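Local coordinates for protein diacylglycerol O-acyltransferase (Marinobacter hydrocarbonoclasticus, PDB 6CHJ) that probably transfers acyl groups from acyl-CoA to diacylglycerol to make triacylglycerol, and belongs to the bacterial wax ester synthases, at residues B[17-22]-B[403-408]; B[233-238]-B[426-431]; B[407-412]-B[430-435]. All coordinates share one frame; numbering follows the deposited sequence.

Contact 1. Residues B[17-22]-B[403-408]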
# COMPACT_ATOMS: atom_id res chain seq x y z
N ARG B 17 -10.12 -1.99 5.16
CA ARG B 17 -9.07 -2.44 4.25
C ARG B 17 -9.60 -2.67 2.83
O ARG B 17 -8.86 -2.47 1.86
CB ARG B 17 -8.38 -3.72 4.77
CG ARG B 17 -7.33 -4.35 3.80
CD ARG B 17 -6.22 -3.36 3.35
NE ARG B 17 -5.42 -3.83 2.20
CZ ARG B 17 -5.61 -3.43 0.93
NH1 ARG B 17 -6.57 -2.56 0.62
NH2 ARG B 17 -4.83 -3.90 -0.04
N GLN B 18 -10.86 -3.05 2.69
CA GLN B 18 -11.36 -3.33 1.35
C GLN B 18 -11.88 -2.08 0.63
O GLN B 18 -12.08 -2.12 -0.59
CB GLN B 18 -12.45 -4.41 1.43
CG GLN B 18 -13.80 -3.96 2.03
CD GLN B 18 -13.78 -3.87 3.56
OE1 GLN B 18 -12.76 -4.17 4.22
NE2 GLN B 18 -14.93 -3.49 4.15
N GLN B 19 -12.06 -0.97 1.35
CA GLN B 19 -12.50 0.29 0.75
C GLN B 19 -11.67 1.43 1.34
O GLN B 19 -12.13 2.18 2.21
CB GLN B 19 -14.00 0.51 0.97
CG GLN B 19 -14.50 0.30 2.45
CD GLN B 19 -16.01 0.13 2.55
OE1 GLN B 19 -16.61 -0.74 1.92
NE2 GLN B 19 -16.63 0.96 3.38
N PRO B 20 -10.43 1.61 0.88
CA PRO B 20 -9.74 2.85 1.23
C PRO B 20 -10.59 4.04 0.78
O PRO B 20 -11.37 3.96 -0.18
CB PRO B 20 -8.42 2.75 0.47
CG PRO B 20 -8.20 1.29 0.34
CD PRO B 20 -9.55 0.69 0.14
N MET B 21 -10.47 5.12 1.54
CA MET B 21 -11.29 6.30 1.35
C MET B 21 -10.41 7.48 0.93
O MET B 21 -10.59 8.61 1.38
CB MET B 21 -12.11 6.59 2.61
CG MET B 21 -13.18 5.51 2.91
SD MET B 21 -14.44 5.25 1.60
CE MET B 21 -14.95 6.91 1.35
N HIS B 22 -9.44 7.21 0.08
CA HIS B 22 -8.62 8.26 -0.52
C HIS B 22 -9.00 8.41 -2.00
O HIS B 22 -9.40 7.45 -2.65
CB HIS B 22 -7.13 7.95 -0.38
CG HIS B 22 -6.70 6.65 -1.00
ND1 HIS B 22 -6.51 5.50 -0.27
CD2 HIS B 22 -6.41 6.32 -2.29
CE1 HIS B 22 -6.14 4.51 -1.07
NE2 HIS B 22 -6.08 4.99 -2.30
N ILE B 403 -13.25 6.33 -5.56
CA ILE B 403 -13.40 5.41 -4.44
C ILE B 403 -14.44 4.35 -4.81
O ILE B 403 -15.58 4.69 -5.15
CB ILE B 403 -13.84 6.15 -3.17
CG1 ILE B 403 -12.79 7.17 -2.71
CG2 ILE B 403 -14.19 5.18 -2.05
CD1 ILE B 403 -13.41 8.25 -1.79
N ASP B 404 -14.06 3.08 -4.71
CA ASP B 404 -14.96 1.95 -4.61
C ASP B 404 -15.36 1.67 -3.15
O ASP B 404 -14.63 1.98 -2.20
CB ASP B 404 -14.33 0.68 -5.17
CG ASP B 404 -13.96 0.81 -6.61
OD1 ASP B 404 -14.74 1.42 -7.38
OD2 ASP B 404 -12.90 0.27 -6.98
N MET B 405 -16.52 1.02 -3.01
CA MET B 405 -17.08 0.61 -1.73
C MET B 405 -17.65 -0.80 -1.88
O MET B 405 -17.98 -1.23 -2.99
CB MET B 405 -18.24 1.53 -1.30
CG MET B 405 -17.83 2.76 -0.57
SD MET B 405 -19.31 3.56 0.02
CE MET B 405 -20.04 2.22 1.00
N ASP B 406 -17.79 -1.49 -0.74
CA ASP B 406 -18.70 -2.63 -0.64
C ASP B 406 -20.03 -2.27 -1.30
O ASP B 406 -20.65 -1.27 -0.95
CB ASP B 406 -18.95 -3.00 0.83
CG ASP B 406 -17.92 -3.97 1.41
OD1 ASP B 406 -17.10 -4.56 0.68
OD2 ASP B 406 -17.95 -4.15 2.64
N ARG B 407 -20.45 -3.10 -2.26
CA ARG B 407 -21.69 -2.97 -3.03
C ARG B 407 -21.68 -1.79 -4.00
O ARG B 407 -22.73 -1.47 -4.60
CB ARG B 407 -22.95 -2.92 -2.13
CG ARG B 407 -23.31 -4.30 -1.54
CD ARG B 407 -24.12 -4.25 -0.22
NE ARG B 407 -23.45 -3.59 0.92
CZ ARG B 407 -22.72 -4.21 1.84
NH1 ARG B 407 -22.20 -3.51 2.84
NH2 ARG B 407 -22.49 -5.51 1.78
N LEU B 408 -20.51 -1.13 -4.21
CA LEU B 408 -20.25 -0.26 -5.38
C LEU B 408 -18.85 -0.61 -5.90
O LEU B 408 -17.89 0.16 -5.76
CB LEU B 408 -20.36 1.24 -5.04
CG LEU B 408 -21.75 1.75 -4.68
CD1 LEU B 408 -21.70 3.12 -3.98
CD2 LEU B 408 -22.63 1.79 -5.93
O HOH W 1 -12.14 2.25 -1.86

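Contact 2. Residues B[233-238]-B[426-431]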
# COMPACT_ATOMS: atom_id res chain seq x y z
N GLN B 233 -21.74 -5.98 -4.91
CA GLN B 233 -21.46 -7.03 -3.95
C GLN B 233 -20.25 -6.60 -3.12
O GLN B 233 -19.61 -5.59 -3.40
CB GLN B 233 -21.22 -8.37 -4.67
CG GLN B 233 -20.56 -8.19 -6.04
CD GLN B 233 -20.39 -9.51 -6.81
OE1 GLN B 233 -20.22 -10.57 -6.21
NE2 GLN B 233 -20.43 -9.43 -8.14
N LYS B 234 -19.96 -7.36 -2.07
CA LYS B 234 -18.80 -7.08 -1.23
C LYS B 234 -17.51 -7.20 -2.04
O LYS B 234 -17.37 -8.06 -2.92
CB LYS B 234 -18.78 -8.03 -0.02
CG LYS B 234 -19.85 -7.71 1.06
CD LYS B 234 -19.77 -8.63 2.29
CE LYS B 234 -20.29 -7.95 3.58
NZ LYS B 234 -19.20 -7.52 4.53
N ILE B 235 -16.54 -6.34 -1.73
CA ILE B 235 -15.36 -6.19 -2.57
C ILE B 235 -14.11 -6.50 -1.76
O ILE B 235 -14.13 -6.61 -0.54
CB ILE B 235 -15.27 -4.78 -3.19
CG1 ILE B 235 -15.14 -3.74 -2.09
CG2 ILE B 235 -16.49 -4.49 -4.04
CD1 ILE B 235 -14.68 -2.38 -2.58
N THR B 236 -13.01 -6.68 -2.48
CA THR B 236 -11.67 -6.72 -1.93
C THR B 236 -11.04 -5.33 -1.98
O THR B 236 -11.57 -4.40 -2.59
CB THR B 236 -10.80 -7.70 -2.70
OG1 THR B 236 -10.48 -7.12 -3.97
CG2 THR B 236 -11.56 -9.00 -2.94
N GLY B 237 -9.88 -5.21 -1.36
CA GLY B 237 -9.14 -3.97 -1.39
C GLY B 237 -8.20 -3.78 -2.58
O GLY B 237 -7.46 -2.79 -2.60
N SER B 238 -8.19 -4.69 -3.55
CA SER B 238 -7.33 -4.55 -4.71
C SER B 238 -8.09 -3.85 -5.83
O SER B 238 -9.29 -4.07 -6.01
CB SER B 238 -6.80 -5.91 -5.19
OG SER B 238 -7.86 -6.76 -5.61
N ILE B 426 -12.34 3.15 -11.90
CA ILE B 426 -11.65 2.46 -10.81
C ILE B 426 -12.58 1.37 -10.27
O ILE B 426 -13.77 1.61 -10.03
CB ILE B 426 -11.22 3.42 -9.69
CG1 ILE B 426 -10.34 2.70 -8.66
CG2 ILE B 426 -12.42 4.12 -9.04
CD1 ILE B 426 -8.91 2.60 -9.07
N GLY B 427 -12.05 0.16 -10.11
CA GLY B 427 -12.89 -0.96 -9.74
C GLY B 427 -12.16 -1.97 -8.89
O GLY B 427 -10.92 -2.05 -8.88
N CYS B 428 -12.96 -2.75 -8.14
CA CYS B 428 -12.40 -3.86 -7.39
C CYS B 428 -11.88 -4.90 -8.38
O CYS B 428 -12.62 -5.38 -9.23
CB CYS B 428 -13.45 -4.47 -6.46
SG CYS B 428 -13.00 -6.14 -5.91
N ARG B 429 -10.58 -5.23 -8.28
CA ARG B 429 -9.97 -6.16 -9.22
C ARG B 429 -10.65 -7.54 -9.21
O ARG B 429 -10.73 -8.18 -10.26
CB ARG B 429 -8.48 -6.32 -8.91
CG ARG B 429 -7.78 -7.29 -9.85
CD ARG B 429 -6.28 -7.38 -9.61
NE ARG B 429 -5.63 -8.10 -10.70
CZ ARG B 429 -5.10 -7.52 -11.78
NH1 ARG B 429 -5.11 -6.20 -11.93
NH2 ARG B 429 -4.55 -8.28 -12.72
N ARG B 430 -11.12 -8.02 -8.05
CA ARG B 430 -11.71 -9.36 -8.05
C ARG B 430 -13.11 -9.38 -8.65
O ARG B 430 -13.43 -10.25 -9.48
CB ARG B 430 -11.78 -9.94 -6.64
CG ARG B 430 -12.55 -11.26 -6.63
CD ARG B 430 -13.05 -11.63 -5.26
NE ARG B 430 -14.16 -10.78 -4.81
CZ ARG B 430 -14.52 -10.66 -3.53
NH1 ARG B 430 -13.85 -11.31 -2.58
NH2 ARG B 430 -15.55 -9.87 -3.19
N THR B 431 -13.98 -8.47 -8.24
CA THR B 431 -15.35 -8.62 -8.69
C THR B 431 -15.54 -8.16 -10.13
O THR B 431 -16.54 -8.52 -10.75
CB THR B 431 -16.32 -7.91 -7.72
OG1 THR B 431 -16.01 -6.53 -7.65
CG2 THR B 431 -16.17 -8.48 -6.30

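Contact 3. Residues B[407-412]-B[430-435]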
# COMPACT_ATOMS: atom_id res chain seq x y z
N ARG B 407 -20.45 -3.10 -2.26
CA ARG B 407 -21.69 -2.97 -3.03
C ARG B 407 -21.68 -1.79 -4.00
O ARG B 407 -22.73 -1.47 -4.60
CB ARG B 407 -22.95 -2.92 -2.13
CG ARG B 407 -23.31 -4.30 -1.54
CD ARG B 407 -24.12 -4.25 -0.22
NE ARG B 407 -23.45 -3.59 0.92
CZ ARG B 407 -22.72 -4.21 1.84
NH1 ARG B 407 -22.20 -3.51 2.84
NH2 ARG B 407 -22.49 -5.51 1.78
N LEU B 408 -20.51 -1.13 -4.21
CA LEU B 408 -20.25 -0.26 -5.38
C LEU B 408 -18.85 -0.61 -5.90
O LEU B 408 -17.89 0.16 -5.76
CB LEU B 408 -20.36 1.24 -5.04
CG LEU B 408 -21.75 1.75 -4.68
CD1 LEU B 408 -21.70 3.12 -3.98
CD2 LEU B 408 -22.63 1.79 -5.93
N ALA B 409 -18.72 -1.77 -6.55
CA ALA B 409 -17.41 -2.22 -7.01
C ALA B 409 -16.79 -1.25 -8.02
O ALA B 409 -15.56 -1.15 -8.09
CB ALA B 409 -17.51 -3.62 -7.62
N LEU B 410 -17.61 -0.51 -8.77
CA LEU B 410 -17.15 0.30 -9.89
C LEU B 410 -17.53 1.76 -9.69
O LEU B 410 -18.68 2.07 -9.34
CB LEU B 410 -17.73 -0.21 -11.21
CG LEU B 410 -17.34 0.49 -12.53
CD1 LEU B 410 -15.84 0.43 -12.85
CD2 LEU B 410 -18.11 -0.11 -13.68
N ASN B 411 -16.57 2.65 -9.89
CA ASN B 411 -16.83 4.08 -9.84
C ASN B 411 -16.29 4.71 -11.11
O ASN B 411 -15.08 4.62 -11.40
CB ASN B 411 -16.20 4.71 -8.59
CG ASN B 411 -16.68 6.12 -8.36
OD1 ASN B 411 -16.57 6.96 -9.24
ND2 ASN B 411 -17.25 6.37 -7.19
N MET B 412 -17.17 5.33 -11.89
CA MET B 412 -16.80 5.94 -13.15
C MET B 412 -16.71 7.44 -12.93
O MET B 412 -17.69 8.07 -12.52
CB MET B 412 -17.82 5.62 -14.24
CG MET B 412 -17.96 4.13 -14.57
SD MET B 412 -19.25 3.81 -15.81
CE MET B 412 -18.31 3.58 -17.31
N ARG B 430 -11.12 -8.02 -8.05
CA ARG B 430 -11.71 -9.36 -8.05
C ARG B 430 -13.11 -9.38 -8.65
O ARG B 430 -13.43 -10.25 -9.48
CB ARG B 430 -11.78 -9.94 -6.64
CG ARG B 430 -12.55 -11.26 -6.63
CD ARG B 430 -13.05 -11.63 -5.26
NE ARG B 430 -14.16 -10.78 -4.81
CZ ARG B 430 -14.52 -10.66 -3.53
NH1 ARG B 430 -13.85 -11.31 -2.58
NH2 ARG B 430 -15.55 -9.87 -3.19
N THR B 431 -13.98 -8.47 -8.24
CA THR B 431 -15.35 -8.62 -8.69
C THR B 431 -15.54 -8.16 -10.13
O THR B 431 -16.54 -8.52 -10.75
CB THR B 431 -16.32 -7.91 -7.72
OG1 THR B 431 -16.01 -6.53 -7.65
CG2 THR B 431 -16.17 -8.48 -6.30
N LEU B 432 -14.58 -7.42 -10.68
CA LEU B 432 -14.69 -6.88 -12.03
C LEU B 432 -13.50 -7.33 -12.88
O LEU B 432 -12.65 -6.51 -13.26
CB LEU B 432 -14.81 -5.36 -12.01
CG LEU B 432 -16.19 -4.94 -11.49
CD1 LEU B 432 -16.31 -3.44 -11.39
CD2 LEU B 432 -17.25 -5.51 -12.41
N PRO B 433 -13.43 -8.62 -13.21
CA PRO B 433 -12.33 -9.12 -14.03
C PRO B 433 -12.29 -8.45 -15.40
O PRO B 433 -13.32 -8.29 -16.06
CB PRO B 433 -12.63 -10.61 -14.16
CG PRO B 433 -14.11 -10.72 -13.94
CD PRO B 433 -14.38 -9.71 -12.88
N SER B 434 -11.08 -8.05 -15.80
CA SER B 434 -10.79 -7.54 -17.15
C SER B 434 -11.39 -6.15 -17.36
O SER B 434 -11.81 -5.79 -18.45
CB SER B 434 -11.26 -8.51 -18.23
OG SER B 434 -10.62 -9.76 -18.06
N LEU B 435 -11.36 -5.34 -16.30
CA LEU B 435 -12.04 -4.05 -16.31
C LEU B 435 -11.47 -3.12 -17.37
O LEU B 435 -12.18 -2.21 -17.83
CB LEU B 435 -11.92 -3.42 -14.91
CG LEU B 435 -12.50 -2.06 -14.56
CD1 LEU B 435 -12.79 -1.99 -13.06
CD2 LEU B 435 -11.52 -0.98 -14.90

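Contact 1. Residues B[17-22]-B[403-408]
Ile403 packs against Met21 where two loops of the CoA-dependent acyltransferase fold meet. Residues 17-22 lead into strand 22-30 of one six-stranded sheet. Residues 403-408 run toward strand 410-417 of the other. The close packing is around Ile403, which meets Met21, Pro20 O and His22 O. Ile403 CG2 lies 3.7 Å from Met21 SD, and Ile403 CG1 rests 3.4 Å from His22 O. The CB of Met21 points away from Ile403. Bends at chi2 (-59°) and chi3 then bring the sulfur and CE back, and the two side chains cross at about a right angle.

The loose part is at Gln18, which is partly exposed. Gln18 NE2 makes a weak bond to Asp406 OD2, 3.4 Å long; the side chains cross at about a right angle, with the amide and carboxylate planes 25° apart. Asp406 OD1 has a firmer partner in Ile235 N. Gln19 is buried between the two parts. Its NE2 donates to Leu14 O, while its OE1 reaches across to the type II turn from Met405 to Leu408. With an alanine here, Asp406 N and Leu14 O would probably each lose their amide partner, and the turn would be less firmly held. The bond from Asp406 N to Gln19 OE1 is 3.0 Å long and nearly straight, at 166°.

Contact 2. Residues B[233-238]-B[426-431]
A chi1 of 162° turns Cys428 SG away from its own backbone N and beside its carbonyl carbon, where it meets Thr236. The chi1 of Thr236, 74°, sets OG1 between its backbone N and carbonyl carbon. That leaves CG2 on the side of Arg430. Cys428 and Arg430 meet different branches of Thr236: OG1 lies 3.3 Å from Cys428 SG, and CG2 sits over one face of the Arg430 guanidinium, 3.3 Å from NH1. The methyl is offset toward the rim of that flat group. At its edge, in plane, Lys234 O comes 2.6 Å from Arg430 NH2.

Next to the sulfur, Ile235 CB packs on Cys428 CB at 3.8 Å. Thr236 OG1 and Ser238 OG are hydrogen-bonded to each other. Ser238 also joins the backbones, since Arg429 N donates to Ser238 O at 2.9 Å. This bond lies where strand 420-428 ends beside the start of its antiparallel neighbour, strand 239-247. The contact thus fastens the loop before an outermost strand to the C-terminal part of the same sheet. The second subunit borders it. Arg429 NE forms a salt bridge with Asp77 of that subunit, and Gly237 N bonds to its Asp109.

The sulfur of Cys428 is the polar centre. It accepts Thr236 N across the contact at 3.5 Å and Thr431 N from its own segment at 3.4 Å, the latter at 171°. Two N-H dipoles aimed at one buried thiol would probably stabilise negative charge on it and hold its rotation.

Contact 3. Residues B[407-412]-B[430-435]
Ala409 O accepts a hydrogen bond from Cys428 N, and two residues further on Asn411 N donates to Ile426 O, the shorter bond of the two. These bonds pair strand 410-417 with strand 420-428 next to the contact; across the two segments themselves there is no hydrogen bond. The meeting is of aliphatic carbons and one hydroxyl. Ala409 CB lies 3.3 Å from Thr431 OG1, a van der Waals contact. Ala409 CB is also 4.0 Å from Leu432 CD1.

Leu432 carries most of the apolar contact, through CD1. Its CG stands beside the backbone N and opposite the carbonyl carbon (chi1 -72°), and the extended chi2 carries CD1 outward. CD1 comes to rest 3.5 Å from Leu410 CB. The side chains of Leu410 and Leu432 cross at about a right angle, and CD1 of Leu432 comes nearest to CB of Leu410.

Strands 410-417 and 420-428 form a beta hairpin in the C-terminal part of the chain. The segment 430-435 leaves the second strand and folds back over the start of the first before helix 437-453. A type II turn from Leu432 to Leu435 makes this return, with Pro433 and Ser434 at its corners. Both ends of the turn therefore send a leucine to the same strand.

Leu410 reaches the second of them with its own end. Its CG is anti to the backbone N (chi1 -179°), and CD1 meets Leu435 CD1 tip to tip at 3.9 Å. Helix 262-280 packs here too: Leu274 touches Leu410, Tyr277 touches Leu432, and the Tyr277 hydroxyl is hydrogen-bonded to Pro433 O.

In the fold
The three contacts form one continuous region. The centres of contacts 2 and 3 are about 5 Å apart, those of contacts 1 and 2 about 8 Å, and those of contacts 1 and 3 about 11 Å. The segments of contacts 1 and 3 overlap at residues 407-408; Thr431 takes part in both contact 2 and contact 3. Arg407 N lies 2.9 Å from Gln233 O, probably a hydrogen bond, and ties the loop of contact 1 to that of contact 2. Leu435 CD1 packs 3.5 Å from Gly427 CA. Met21 is joined to His136 by a backbone hydrogen bond. His136 lies in a sequence matching the HHxxxDG motif of this family, so contact 1 borders the probable active-site region.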